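Local coordinates for succinoglycan biosynthesis protein (PDB 2QGM), which is named for succinoglycan biosynthesis but belongs to the erythromycin esterase family, and probably works as an Ere-like hydrolase whose substrate is not established, at residues N50-I55 and F90-R95; I339-T344 and I432-R437; S373-L378 and R405-I410. All blocks are in the same frame, centred on the assembly; numbering follows the deposited sequence.

Contact 1: N50-I55 and F90-R95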
ATOM      1  N   ASN A  50       2.385  23.833   0.303  1.00 17.90           N
ATOM      2  CA  ASN A  50       2.226  24.038  -1.133  1.00 19.67           C
ATOM      3  C   ASN A  50       0.810  23.574  -1.439  1.00 20.89           C
ATOM      4  O   ASN A  50       0.530  22.373  -1.454  1.00 18.76           O
ATOM      5  CB  ASN A  50       3.233  23.201  -1.921  1.00 20.11           C
ATOM      6  CG  ASN A  50       4.661  23.601  -1.637  1.00 22.19           C
ATOM      7  OD1 ASN A  50       5.111  24.682  -2.037  1.00 25.06           O
ATOM      8  ND2 ASN A  50       5.383  22.743  -0.934  1.00 23.20           N
ATOM      9  N   PRO A  51      -0.111  24.518  -1.671  1.00 19.07           N
ATOM     10  CA  PRO A  51      -1.496  24.151  -1.960  1.00 20.24           C
ATOM     11  C   PRO A  51      -1.749  23.386  -3.251  1.00 19.47           C
ATOM     12  O   PRO A  51      -1.081  23.591  -4.267  1.00 19.77           O
ATOM     13  CB  PRO A  51      -2.216  25.493  -1.940  1.00 21.13           C
ATOM     14  CG  PRO A  51      -1.185  26.418  -2.495  1.00 20.16           C
ATOM     15  CD  PRO A  51       0.076  25.979  -1.767  1.00 21.71           C
ATOM     16  N   LEU A  52      -2.730  22.493  -3.190  1.00 19.93           N
ATOM     17  CA  LEU A  52      -3.127  21.700  -4.342  1.00 19.71           C
ATOM     18  C   LEU A  52      -4.426  22.312  -4.862  1.00 21.14           C
ATOM     19  O   LEU A  52      -5.290  22.730  -4.082  1.00 20.92           O
ATOM     20  CB  LEU A  52      -3.331  20.242  -3.925  1.00 20.77           C
ATOM     21  CG  LEU A  52      -2.063  19.574  -3.377  1.00 18.75           C
ATOM     22  CD1 LEU A  52      -2.408  18.181  -2.895  1.00 21.25           C
ATOM     23  CD2 LEU A  52      -0.980  19.534  -4.445  1.00 21.01           C
ATOM     24  N   LYS A  53      -4.555  22.370  -6.180  1.00 21.43           N
ATOM     25  CA  LYS A  53      -5.717  22.982  -6.803  1.00 22.35           C
ATOM     26  C   LYS A  53      -6.885  22.060  -7.097  1.00 21.48           C
ATOM     27  O   LYS A  53      -8.032  22.499  -7.128  1.00 21.60           O
ATOM     28  CB  LYS A  53      -5.300  23.660  -8.109  1.00 23.10           C
ATOM     29  CG  LYS A  53      -4.731  22.684  -9.125  1.00 28.59           C
ATOM     30  CD  LYS A  53      -4.542  23.318 -10.491  1.00 29.13           C
ATOM     31  CE  LYS A  53      -4.004  22.293 -11.483  1.00 29.61           C
ATOM     32  NZ  LYS A  53      -3.884  22.813 -12.881  1.00 33.07           N
ATOM     33  N   THR A  54      -6.602  20.783  -7.320  1.00 20.18           N
ATOM     34  CA  THR A  54      -7.659  19.832  -7.663  1.00 19.81           C
ATOM     35  C   THR A  54      -7.203  18.419  -7.337  1.00 20.14           C
ATOM     36  O   THR A  54      -6.042  18.202  -7.000  1.00 16.20           O
ATOM     37  CB  THR A  54      -7.955  19.897  -9.171  1.00 19.71           C
ATOM     38  OG1 THR A  54      -9.011  18.991  -9.506  1.00 20.89           O
ATOM     39  CG2 THR A  54      -6.710  19.523  -9.975  1.00 20.86           C
ATOM     40  N   ILE A  55      -8.127  17.468  -7.431  1.00 19.19           N
ATOM     41  CA  ILE A  55      -7.823  16.059  -7.197  1.00 20.73           C
ATOM     42  C   ILE A  55      -7.951  15.323  -8.538  1.00 20.57           C
ATOM     43  O   ILE A  55      -7.591  14.152  -8.648  1.00 20.34           O
ATOM     44  CB  ILE A  55      -8.820  15.405  -6.210  1.00 20.60           C
ATOM     45  CG1 ILE A  55     -10.237  15.509  -6.756  1.00 21.02           C
ATOM     46  CG2 ILE A  55      -8.749  16.080  -4.849  1.00 21.43           C
ATOM     47  CD1 ILE A  55     -11.255  14.809  -5.895  1.00 21.51           C
ATOM     48  N   PHE A  90      -8.657   8.511  -2.453  1.00 14.24           N
ATOM     49  CA  PHE A  90      -8.358   7.560  -3.521  1.00 15.19           C
ATOM     50  C   PHE A  90      -8.102   8.292  -4.847  1.00 15.27           C
ATOM     51  O   PHE A  90      -7.147   7.981  -5.565  1.00 14.14           O
ATOM     52  CB  PHE A  90      -9.503   6.558  -3.739  1.00 15.05           C
ATOM     53  CG  PHE A  90      -9.659   5.543  -2.635  1.00 16.94           C
ATOM     54  CD1 PHE A  90      -8.550   5.061  -1.947  1.00 16.06           C
ATOM     55  CD2 PHE A  90     -10.915   5.033  -2.316  1.00 15.78           C
ATOM     56  CE1 PHE A  90      -8.689   4.088  -0.960  1.00 15.97           C
ATOM     57  CE2 PHE A  90     -11.066   4.060  -1.331  1.00 16.39           C
ATOM     58  CZ  PHE A  90      -9.948   3.586  -0.651  1.00 16.33           C
ATOM     59  N   THR A  91      -8.956   9.257  -5.179  1.00 16.15           N
ATOM     60  CA  THR A  91      -8.803   9.992  -6.428  1.00 16.61           C
ATOM     61  C   THR A  91      -7.535  10.843  -6.436  1.00 15.10           C
ATOM     62  O   THR A  91      -6.851  10.920  -7.454  1.00 14.02           O
ATOM     63  CB  THR A  91     -10.034  10.878  -6.700  1.00 16.81           C
ATOM     64  OG1 THR A  91     -11.184  10.040  -6.865  1.00 17.23           O
ATOM     65  CG2 THR A  91      -9.835  11.698  -7.970  1.00 16.24           C
HETATM   66  N   MSE A  92      -7.214  11.476  -5.311  1.00 15.73           N
HETATM   67  CA  MSE A  92      -6.005  12.291  -5.249  1.00 14.67           C
HETATM   68  C   MSE A  92      -4.775  11.393  -5.376  1.00 13.65           C
HETATM   69  O   MSE A  92      -3.768  11.790  -5.951  1.00 14.32           O
HETATM   70  CB  MSE A  92      -5.947  13.086  -3.942  1.00 15.83           C
HETATM   71  CG  MSE A  92      -4.666  13.913  -3.728  1.00 13.67           C
HETATM   72 SE   MSE A  92      -4.486  15.369  -5.006  1.00 24.89          SE
HETATM   73  CE  MSE A  92      -3.050  14.715  -6.089  1.00 23.11           C
ATOM     74  N   LYS A  93      -4.849  10.180  -4.839  1.00 14.07           N
ATOM     75  CA  LYS A  93      -3.735   9.256  -4.948  1.00 14.59           C
ATOM     76  C   LYS A  93      -3.551   8.835  -6.401  1.00 12.98           C
ATOM     77  O   LYS A  93      -2.437   8.629  -6.855  1.00 14.59           O
ATOM     78  CB  LYS A  93      -3.948   8.034  -4.052  1.00 12.82           C
ATOM     79  CG  LYS A  93      -3.707   8.339  -2.586  1.00 15.18           C
ATOM     80  CD  LYS A  93      -3.903   7.137  -1.681  1.00 16.69           C
ATOM     81  CE  LYS A  93      -2.848   6.083  -1.921  1.00 18.70           C
ATOM     82  NZ  LYS A  93      -3.043   4.955  -0.974  1.00 20.45           N
ATOM     83  N   PHE A  94      -4.657   8.705  -7.122  1.00 13.80           N
ATOM     84  CA  PHE A  94      -4.620   8.364  -8.537  1.00 14.64           C
ATOM     85  C   PHE A  94      -3.917   9.523  -9.266  1.00 14.42           C
ATOM     86  O   PHE A  94      -3.059   9.297 -10.118  1.00 13.90           O
ATOM     87  CB  PHE A  94      -6.069   8.156  -9.009  1.00 14.65           C
ATOM     88  CG  PHE A  94      -6.254   8.013 -10.500  1.00 16.41           C
ATOM     89  CD1 PHE A  94      -5.186   7.759 -11.364  1.00 15.05           C
ATOM     90  CD2 PHE A  94      -7.540   8.121 -11.037  1.00 16.58           C
ATOM     91  CE1 PHE A  94      -5.405   7.622 -12.743  1.00 15.77           C
ATOM     92  CE2 PHE A  94      -7.765   7.984 -12.404  1.00 16.30           C
ATOM     93  CZ  PHE A  94      -6.698   7.731 -13.268  1.00 13.12           C
ATOM     94  N   ARG A  95      -4.261  10.763  -8.917  1.00 13.70           N
ATOM     95  CA  ARG A  95      -3.613  11.905  -9.556  1.00 15.64           C
ATOM     96  C   ARG A  95      -2.109  11.847  -9.281  1.00 14.57           C
ATOM     97  O   ARG A  95      -1.299  12.030 -10.187  1.00 15.74           O
ATOM     98  CB  ARG A  95      -4.211  13.223  -9.039  1.00 15.56           C
ATOM     99  CG  ARG A  95      -3.576  14.483  -9.599  1.00 19.25           C
ATOM    100  CD  ARG A  95      -4.390  15.715  -9.205  1.00 18.83           C
ATOM    101  NE  ARG A  95      -3.675  16.966  -9.451  1.00 18.40           N
ATOM    102  CZ  ARG A  95      -3.454  17.487 -10.654  1.00 20.83           C
ATOM    103  NH1 ARG A  95      -3.899  16.874 -11.745  1.00 19.46           N
ATOM    104  NH2 ARG A  95      -2.771  18.621 -10.768  1.00 20.54           N
TER
HETATM  105  O   HOH W   1      -3.261  18.343  -7.088  1.00 20.09           O
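I55 and its neighbours L52 to T54 pack on T91, M92 and R95 of helix 87-104, in a partly buried loop-on-helix contact next to the edge strand 50-51 of the main sheet. No hydrogen bond crosses directly; apolar packing and one water hold the two together. The I55 carbonyl points at the helix, where its O lies 3.4 Å from T91 CG2 and 3.5 Å from R95 CB. I55 CG2 rests near M92 CB, while CD1 reaches across to T91 CG2. The side chain of M92, a selenomethionine, leaves the helix with CG anti to the backbone N (chi1 176°) and then bends twice, which carries its selenium against the loop. There SE meets L52 CD1 at 4.1 Å, and it is 3.8 Å from T54 O. R95 instead runs extended from CG to NE alongside T54 and I55. T54 CG2 sits 3.9 Å above the guanidinium plane, over its centre, whereas water 1 lies in that plane at the edge. This water accepts a hydrogen bond from R95 NE at 2.8 Å and donates to T54 O at 2.8 Å, closing a gap too wide for a direct bond. The rest of the guanidinium is held outside the two segments: NH2 by the carboxylate of D63 and P60 O, NH1 by K59 O. These bonds fix its rotation, and D63 probably offsets the nearby like charge of K53. L52 and I55 also lean on M385 of strand 385-389, F90 and T91 meet helix 143-157, and M92 turns toward F434 and I436 of strand 432-439.

Contact 2: I339-T344 and I432-R437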
ATOM      1  N   ILE A 339       4.927   9.455   1.952  1.00 15.68           N
ATOM      2  CA  ILE A 339       3.930  10.507   1.812  1.00 15.38           C
ATOM      3  C   ILE A 339       2.649  10.035   2.486  1.00 16.08           C
ATOM      4  O   ILE A 339       1.914   9.218   1.927  1.00 16.96           O
ATOM      5  CB  ILE A 339       3.621  10.782   0.331  1.00 16.60           C
ATOM      6  CG1 ILE A 339       4.927  11.074  -0.405  1.00 18.06           C
ATOM      7  CG2 ILE A 339       2.628  11.943   0.206  1.00 17.37           C
ATOM      8  CD1 ILE A 339       4.767  11.282  -1.890  1.00 17.08           C
ATOM      9  N   GLY A 340       2.387  10.552   3.682  1.00 16.65           N
ATOM     10  CA  GLY A 340       1.195  10.174   4.419  1.00 16.14           C
ATOM     11  C   GLY A 340      -0.044  10.946   3.993  1.00 16.36           C
ATOM     12  O   GLY A 340       0.055  12.030   3.414  1.00 15.95           O
ATOM     13  N   SER A 341      -1.209  10.384   4.290  1.00 16.68           N
ATOM     14  CA  SER A 341      -2.489  10.995   3.950  1.00 16.39           C
ATOM     15  C   SER A 341      -3.202  11.506   5.193  1.00 16.47           C
ATOM     16  O   SER A 341      -3.340  10.778   6.177  1.00 18.45           O
ATOM     17  CB  SER A 341      -3.386   9.967   3.255  1.00 17.75           C
ATOM     18  OG  SER A 341      -4.744  10.381   3.243  1.00 16.31           O
ATOM     19  N   THR A 342      -3.650  12.757   5.148  1.00 16.58           N
ATOM     20  CA  THR A 342      -4.369  13.333   6.273  1.00 16.30           C
ATOM     21  C   THR A 342      -5.654  14.018   5.823  1.00 17.86           C
ATOM     22  O   THR A 342      -5.731  14.577   4.730  1.00 17.52           O
ATOM     23  CB  THR A 342      -3.503  14.374   7.061  1.00 18.42           C
ATOM     24  OG1 THR A 342      -3.010  15.388   6.174  1.00 19.18           O
ATOM     25  CG2 THR A 342      -2.323  13.691   7.737  1.00 19.15           C
ATOM     26  N   THR A 343      -6.675  13.924   6.665  1.00 17.58           N
ATOM     27  CA  THR A 343      -7.950  14.561   6.394  1.00 19.21           C
ATOM     28  C   THR A 343      -8.502  15.046   7.724  1.00 18.74           C
ATOM     29  O   THR A 343      -8.131  14.536   8.776  1.00 19.57           O
ATOM     30  CB  THR A 343      -8.947  13.600   5.708  1.00 19.71           C
ATOM     31  OG1 THR A 343     -10.134  14.323   5.368  1.00 18.19           O
ATOM     32  CG2 THR A 343      -9.304  12.440   6.627  1.00 20.59           C
ATOM     33  N   THR A 344      -9.381  16.037   7.676  1.00 20.22           N
ATOM     34  CA  THR A 344      -9.941  16.596   8.903  1.00 20.13           C
ATOM     35  C   THR A 344     -11.329  16.106   9.298  1.00 20.94           C
ATOM     36  O   THR A 344     -11.530  15.632  10.415  1.00 22.36           O
ATOM     37  CB  THR A 344      -9.977  18.135   8.819  1.00 21.34           C
ATOM     38  OG1 THR A 344      -8.640  18.633   8.670  1.00 23.67           O
ATOM     39  CG2 THR A 344     -10.594  18.728  10.079  1.00 22.49           C
ATOM     40  N   ILE A 432       6.494  13.466   4.146  1.00 16.46           N
ATOM     41  CA  ILE A 432       5.577  14.372   3.474  1.00 16.70           C
ATOM     42  C   ILE A 432       4.140  13.938   3.724  1.00 16.73           C
ATOM     43  O   ILE A 432       3.871  12.768   3.984  1.00 17.61           O
ATOM     44  CB  ILE A 432       5.823  14.319   1.939  1.00 16.85           C
ATOM     45  CG1 ILE A 432       7.261  14.698   1.629  1.00 14.96           C
ATOM     46  CG2 ILE A 432       4.868  15.252   1.195  1.00 16.01           C
ATOM     47  CD1 ILE A 432       7.710  14.278   0.249  1.00 15.29           C
ATOM     48  N   ILE A 433       3.218  14.888   3.664  1.00 18.54           N
ATOM     49  CA  ILE A 433       1.813  14.558   3.812  1.00 15.97           C
ATOM     50  C   ILE A 433       1.021  15.362   2.799  1.00 16.67           C
ATOM     51  O   ILE A 433       1.456  16.429   2.360  1.00 16.49           O
ATOM     52  CB  ILE A 433       1.239  14.897   5.227  1.00 16.37           C
ATOM     53  CG1 ILE A 433       1.377  16.394   5.513  1.00 16.62           C
ATOM     54  CG2 ILE A 433       1.938  14.072   6.288  1.00 16.76           C
ATOM     55  CD1 ILE A 433       0.524  16.855   6.673  1.00 21.54           C
ATOM     56  N   PHE A 434      -0.108  14.812   2.370  1.00 16.29           N
ATOM     57  CA  PHE A 434      -1.009  15.547   1.492  1.00 17.04           C
ATOM     58  C   PHE A 434      -2.303  15.590   2.280  1.00 17.52           C
ATOM     59  O   PHE A 434      -2.870  14.559   2.653  1.00 18.17           O
ATOM     60  CB  PHE A 434      -1.181  14.905   0.095  1.00 16.11           C
ATOM     61  CG  PHE A 434      -1.822  13.535   0.084  1.00 15.81           C
ATOM     62  CD1 PHE A 434      -3.179  13.380  -0.213  1.00 12.63           C
ATOM     63  CD2 PHE A 434      -1.051  12.399   0.297  1.00 14.23           C
ATOM     64  CE1 PHE A 434      -3.753  12.105  -0.302  1.00 14.18           C
ATOM     65  CE2 PHE A 434      -1.615  11.126   0.211  1.00 13.48           C
ATOM     66  CZ  PHE A 434      -2.965  10.977  -0.089  1.00 17.04           C
ATOM     67  N   HIS A 435      -2.732  16.808   2.580  1.00 16.67           N
ATOM     68  CA  HIS A 435      -3.933  17.014   3.358  1.00 17.82           C
ATOM     69  C   HIS A 435      -5.132  17.381   2.499  1.00 15.95           C
ATOM     70  O   HIS A 435      -5.013  18.147   1.540  1.00 15.59           O
ATOM     71  CB  HIS A 435      -3.697  18.124   4.393  1.00 16.74           C
ATOM     72  CG  HIS A 435      -4.808  18.278   5.378  1.00 19.60           C
ATOM     73  ND1 HIS A 435      -5.071  17.343   6.358  1.00 20.94           N
ATOM     74  CD2 HIS A 435      -5.751  19.243   5.523  1.00 21.18           C
ATOM     75  CE1 HIS A 435      -6.123  17.723   7.058  1.00 23.40           C
ATOM     76  NE2 HIS A 435      -6.555  18.875   6.569  1.00 22.48           N
ATOM     77  N   ILE A 436      -6.275  16.788   2.834  1.00 17.54           N
ATOM     78  CA  ILE A 436      -7.546  17.068   2.172  1.00 16.86           C
ATOM     79  C   ILE A 436      -8.499  17.328   3.335  1.00 18.13           C
ATOM     80  O   ILE A 436      -8.972  16.395   3.984  1.00 18.33           O
ATOM     81  CB  ILE A 436      -8.078  15.866   1.346  1.00 16.48           C
ATOM     82  CG1 ILE A 436      -7.083  15.506   0.241  1.00 17.50           C
ATOM     83  CG2 ILE A 436      -9.448  16.220   0.745  1.00 18.43           C
ATOM     84  CD1 ILE A 436      -7.538  14.373  -0.669  1.00 15.73           C
ATOM     85  N   ARG A 437      -8.768  18.599   3.614  1.00 18.37           N
ATOM     86  CA  ARG A 437      -9.627  18.957   4.739  1.00 19.63           C
ATOM     87  C   ARG A 437     -10.931  18.164   4.815  1.00 19.09           C
ATOM     88  O   ARG A 437     -11.168  17.437   5.778  1.00 19.77           O
ATOM     89  CB  ARG A 437      -9.947  20.451   4.702  1.00 21.19           C
ATOM     90  CG  ARG A 437     -10.703  20.945   5.918  1.00 25.18           C
ATOM     91  CD  ARG A 437     -11.168  22.372   5.704  1.00 29.03           C
ATOM     92  NE  ARG A 437     -10.050  23.297   5.539  1.00 29.79           N
ATOM     93  CZ  ARG A 437     -10.168  24.520   5.037  1.00 30.45           C
ATOM     94  NH1 ARG A 437     -11.356  24.961   4.645  1.00 30.32           N
ATOM     95  NH2 ARG A 437      -9.104  25.307   4.940  1.00 30.77           N
TER
HETATM   96  O   HOH W   2      -5.185  12.949   2.403  1.00 14.44           O
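I339 pairs with I432, and from there two parallel strands in the middle of the main sheet run side by side, G340 with I433, S341 with F434 and T342 with H435. The axes of 339-344 and 432-436 approach to 4.3 Å and cross at -27°. The packing is tight at the I339-T342 end. G340 N donates to I432 O at 2.7 Å and G340 O accepts from F434 N; T342 N and T342 O then bond F434 O and I436 N, the first of these almost straight, with 172° at the hydrogen. Water 2 is held between the strands in this half: it lies 2.7 Å from S341 OG and donates to T342 O and F434 O. F434 takes chi1 64°, its CG between the backbone N and the carbonyl carbon, and this folds the ring across to the partner strand. S341 CA stands over one face, in a CH-pi contact 4.2 Å from the centroid, while I339 CG2 comes to the ring edge at 3.7 Å from CD2. On the other side of the sheet, T342 OG1 approaches the H435 ring at its edge and shares a hydrogen bond of 2.8 Å with ND1; NE2 gives only a weak one to T344 OG1, which also bonds N375 O of helix 374-380. Regular amide pairing gives way toward the partly exposed R437, where segment 432-437 turns a corner. Here T343 OG1 donates to I436 O at 2.7 Å, head-on to the carbonyl, and T344 N bonds R437 O. Strands 76-79 and 385-389 flank the pair; S341 faces I89 of helix 87-104, and I433 and H435 lie against L378 of helix 374-380.

Contact 3: S373-L378 and R405-I410; sequences SFNYTL and RPLLSI
F374 packs against R405 and P406 where helix 374-380 begins across strand 404-408; the axes of 374-378 and 405-408 stand at 83° and 7.8 Å apart. With chi1 at -68°, CG swings from CB to a place beside the backbone N, and the ring then reaches along the strand. CG passes the P406 carbonyl at a distance; CD2 comes closer, 3.4 Å from P406 O, and touches L407 CD1 at 4.0 Å. One atom further, CE2 lies 3.3 Å from R405 O. At the tip, CZ meets R405 CB at 3.6 Å, and CE1 is near both R405 CB and CG. R405 CB thus lies over one face of the F374 ring, shifted toward the rim, in a CH-pi contact, while the remainder of the arginine leads away. The backbone secures the same residue: F374 N donates to P406 O at 3.0 Å, nearly in line with the carbonyl. S373, the N-cap, supports this start of the helix. Its OG accepts from Y376 N at 3.2 Å and has a second partner in D370 O, while its CB packs on the proline at 3.9 Å from P406 CB. N375 follows, lying against L408 CB. The ring of W400 meets F374 edge-to-face; strand 421-425 pairs with strand 404-408 and brings Y421 onto S373 and Y376, and T377 turns to V42 and I45 of helix 37-48.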
ATOM      1  N   SER A 373      -5.531  16.862  17.750  1.00 29.09           N
ATOM      2  CA  SER A 373      -4.859  16.132  16.671  1.00 27.14           C
ATOM      3  C   SER A 373      -4.179  16.978  15.593  1.00 26.60           C
ATOM      4  O   SER A 373      -4.525  18.142  15.374  1.00 26.00           O
ATOM      5  CB  SER A 373      -5.854  15.190  15.989  1.00 27.58           C
ATOM      6  OG  SER A 373      -6.841  15.915  15.277  1.00 23.95           O
ATOM      7  N   PHE A 374      -3.206  16.376  14.915  1.00 23.89           N
ATOM      8  CA  PHE A 374      -2.513  17.055  13.821  1.00 23.42           C
ATOM      9  C   PHE A 374      -3.578  17.380  12.780  1.00 22.64           C
ATOM     10  O   PHE A 374      -3.536  18.420  12.131  1.00 23.52           O
ATOM     11  CB  PHE A 374      -1.478  16.125  13.174  1.00 22.92           C
ATOM     12  CG  PHE A 374      -0.319  15.790  14.060  1.00 22.04           C
ATOM     13  CD1 PHE A 374       0.662  16.739  14.340  1.00 22.44           C
ATOM     14  CD2 PHE A 374      -0.193  14.515  14.605  1.00 22.47           C
ATOM     15  CE1 PHE A 374       1.752  16.421  15.149  1.00 22.27           C
ATOM     16  CE2 PHE A 374       0.893  14.185  15.414  1.00 22.30           C
ATOM     17  CZ  PHE A 374       1.868  15.145  15.685  1.00 24.75           C
ATOM     18  N   ASN A 375      -4.534  16.464  12.640  1.00 24.26           N
ATOM     19  CA  ASN A 375      -5.615  16.585  11.669  1.00 23.42           C
ATOM     20  C   ASN A 375      -6.470  17.834  11.789  1.00 24.71           C
ATOM     21  O   ASN A 375      -6.766  18.488  10.790  1.00 24.27           O
ATOM     22  CB  ASN A 375      -6.497  15.345  11.746  1.00 23.11           C
ATOM     23  CG  ASN A 375      -5.736  14.084  11.397  1.00 21.13           C
ATOM     24  OD1 ASN A 375      -5.677  13.677  10.235  1.00 24.31           O
ATOM     25  ND2 ASN A 375      -5.126  13.471  12.401  1.00 19.33           N
ATOM     26  N   TYR A 376      -6.881  18.173  13.001  1.00 25.83           N
ATOM     27  CA  TYR A 376      -7.703  19.357  13.148  1.00 27.27           C
ATOM     28  C   TYR A 376      -6.910  20.639  12.985  1.00 24.33           C
ATOM     29  O   TYR A 376      -7.447  21.644  12.524  1.00 23.39           O
ATOM     30  CB  TYR A 376      -8.469  19.296  14.470  1.00 31.66           C
ATOM     31  CG  TYR A 376      -9.821  18.655  14.248  1.00 35.98           C
ATOM     32  CD1 TYR A 376     -10.890  19.410  13.768  1.00 36.50           C
ATOM     33  CD2 TYR A 376     -10.003  17.280  14.391  1.00 35.58           C
ATOM     34  CE1 TYR A 376     -12.101  18.816  13.422  1.00 38.23           C
ATOM     35  CE2 TYR A 376     -11.211  16.673  14.050  1.00 37.28           C
ATOM     36  CZ  TYR A 376     -12.254  17.448  13.561  1.00 37.02           C
ATOM     37  OH  TYR A 376     -13.434  16.860  13.174  1.00 38.50           O
ATOM     38  N   THR A 377      -5.629  20.600  13.333  1.00 24.61           N
ATOM     39  CA  THR A 377      -4.783  21.778  13.174  1.00 24.57           C
ATOM     40  C   THR A 377      -4.580  22.006  11.676  1.00 24.04           C
ATOM     41  O   THR A 377      -4.578  23.140  11.201  1.00 24.59           O
ATOM     42  CB  THR A 377      -3.403  21.591  13.852  1.00 26.03           C
ATOM     43  OG1 THR A 377      -3.575  21.430  15.267  1.00 28.80           O
ATOM     44  CG2 THR A 377      -2.517  22.801  13.596  1.00 27.90           C
ATOM     45  N   LEU A 378      -4.421  20.917  10.931  1.00 24.43           N
ATOM     46  CA  LEU A 378      -4.230  21.010   9.488  1.00 22.39           C
ATOM     47  C   LEU A 378      -5.482  21.586   8.832  1.00 21.96           C
ATOM     48  O   LEU A 378      -5.402  22.280   7.814  1.00 22.59           O
ATOM     49  CB  LEU A 378      -3.926  19.627   8.900  1.00 22.37           C
ATOM     50  CG  LEU A 378      -2.544  19.027   9.188  1.00 21.65           C
ATOM     51  CD1 LEU A 378      -2.497  17.580   8.680  1.00 22.28           C
ATOM     52  CD2 LEU A 378      -1.467  19.866   8.511  1.00 22.54           C
ATOM     53  N   ARG A 405       1.262  14.313  19.255  1.00 30.94           N
ATOM     54  CA  ARG A 405      -0.135  14.728  19.288  1.00 29.63           C
ATOM     55  C   ARG A 405      -0.983  13.615  18.688  1.00 27.92           C
ATOM     56  O   ARG A 405      -0.463  12.728  18.012  1.00 25.77           O
ATOM     57  CB  ARG A 405      -0.330  16.000  18.459  1.00 32.13           C
ATOM     58  CG  ARG A 405       0.536  17.185  18.871  1.00 37.23           C
ATOM     59  CD  ARG A 405      -0.034  17.914  20.078  1.00 40.75           C
ATOM     60  NE  ARG A 405       0.603  19.217  20.275  1.00 43.49           N
ATOM     61  CZ  ARG A 405       1.665  19.433  21.048  1.00 44.50           C
ATOM     62  NH1 ARG A 405       2.227  18.434  21.716  1.00 45.19           N
ATOM     63  NH2 ARG A 405       2.170  20.657  21.151  1.00 44.80           N
ATOM     64  N   PRO A 406      -2.302  13.646  18.924  1.00 26.50           N
ATOM     65  CA  PRO A 406      -3.163  12.603  18.366  1.00 25.57           C
ATOM     66  C   PRO A 406      -3.121  12.615  16.843  1.00 25.68           C
ATOM     67  O   PRO A 406      -3.124  13.683  16.223  1.00 25.20           O
ATOM     68  CB  PRO A 406      -4.544  12.969  18.902  1.00 26.63           C
ATOM     69  CG  PRO A 406      -4.227  13.639  20.216  1.00 25.59           C
ATOM     70  CD  PRO A 406      -3.056  14.518  19.842  1.00 27.04           C
ATOM     71  N   LEU A 407      -3.063  11.427  16.249  1.00 23.28           N
ATOM     72  CA  LEU A 407      -3.051  11.298  14.796  1.00 21.57           C
ATOM     73  C   LEU A 407      -4.181  10.354  14.427  1.00 21.99           C
ATOM     74  O   LEU A 407      -4.285   9.253  14.963  1.00 19.65           O
ATOM     75  CB  LEU A 407      -1.722  10.726  14.298  1.00 21.91           C
ATOM     76  CG  LEU A 407      -1.635  10.468  12.784  1.00 19.58           C
ATOM     77  CD1 LEU A 407      -1.622  11.793  12.035  1.00 19.73           C
ATOM     78  CD2 LEU A 407      -0.379   9.682  12.467  1.00 21.45           C
ATOM     79  N   LEU A 408      -5.028  10.795  13.508  1.00 20.64           N
ATOM     80  CA  LEU A 408      -6.161   9.999  13.071  1.00 19.06           C
ATOM     81  C   LEU A 408      -5.699   8.817  12.233  1.00 19.07           C
ATOM     82  O   LEU A 408      -4.775   8.947  11.439  1.00 20.33           O
ATOM     83  CB  LEU A 408      -7.100  10.849  12.225  1.00 18.52           C
ATOM     84  CG  LEU A 408      -8.238  10.067  11.567  1.00 18.14           C
ATOM     85  CD1 LEU A 408      -9.221   9.628  12.645  1.00 18.85           C
ATOM     86  CD2 LEU A 408      -8.919  10.933  10.504  1.00 18.21           C
ATOM     87  N   SER A 409      -6.351   7.675  12.412  1.00 20.16           N
ATOM     88  CA  SER A 409      -6.027   6.475  11.650  1.00 19.42           C
ATOM     89  C   SER A 409      -7.229   5.542  11.719  1.00 19.37           C
ATOM     90  O   SER A 409      -7.571   5.023  12.780  1.00 18.88           O
ATOM     91  CB  SER A 409      -4.784   5.796  12.218  1.00 21.04           C
ATOM     92  OG  SER A 409      -4.249   4.871  11.285  1.00 21.86           O
ATOM     93  N   ILE A 410      -7.876   5.344  10.574  1.00 18.85           N
ATOM     94  CA  ILE A 410      -9.070   4.503  10.497  1.00 19.65           C
ATOM     95  C   ILE A 410      -8.877   3.359   9.511  1.00 21.20           C
ATOM     96  O   ILE A 410      -8.535   3.577   8.347  1.00 19.49           O
ATOM     97  CB  ILE A 410     -10.302   5.317  10.044  1.00 19.91           C
ATOM     98  CG1 ILE A 410     -10.513   6.513  10.990  1.00 19.84           C
ATOM     99  CG2 ILE A 410     -11.536   4.421  10.033  1.00 19.14           C
ATOM    100  CD1 ILE A 410     -11.624   7.449  10.550  1.00 21.57           C
TER

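Overall arrangement
Contact 2 is the buried centre of the set, pairing two inner strands of the main sheet; contacts 1 and 3 bring other elements toward it. Helix 87-104 of contact 1 lies against the sheet side that carries F434, where K93 CG comes within 3.7 Å of F434 CZ. Helix 374-380 of contact 3 lies on the opposite side, that of T342 and H435, and T344 OG1 probably hydrogen-bonds N375 O. Contacts 1 and 3 do not touch, their centres about 19 Å apart. Backbone bonding dominates contact 2; contact 1, partly exposed, relies on water and apolar packing, and contact 3, buried, on one backbone bond and an aromatic ring.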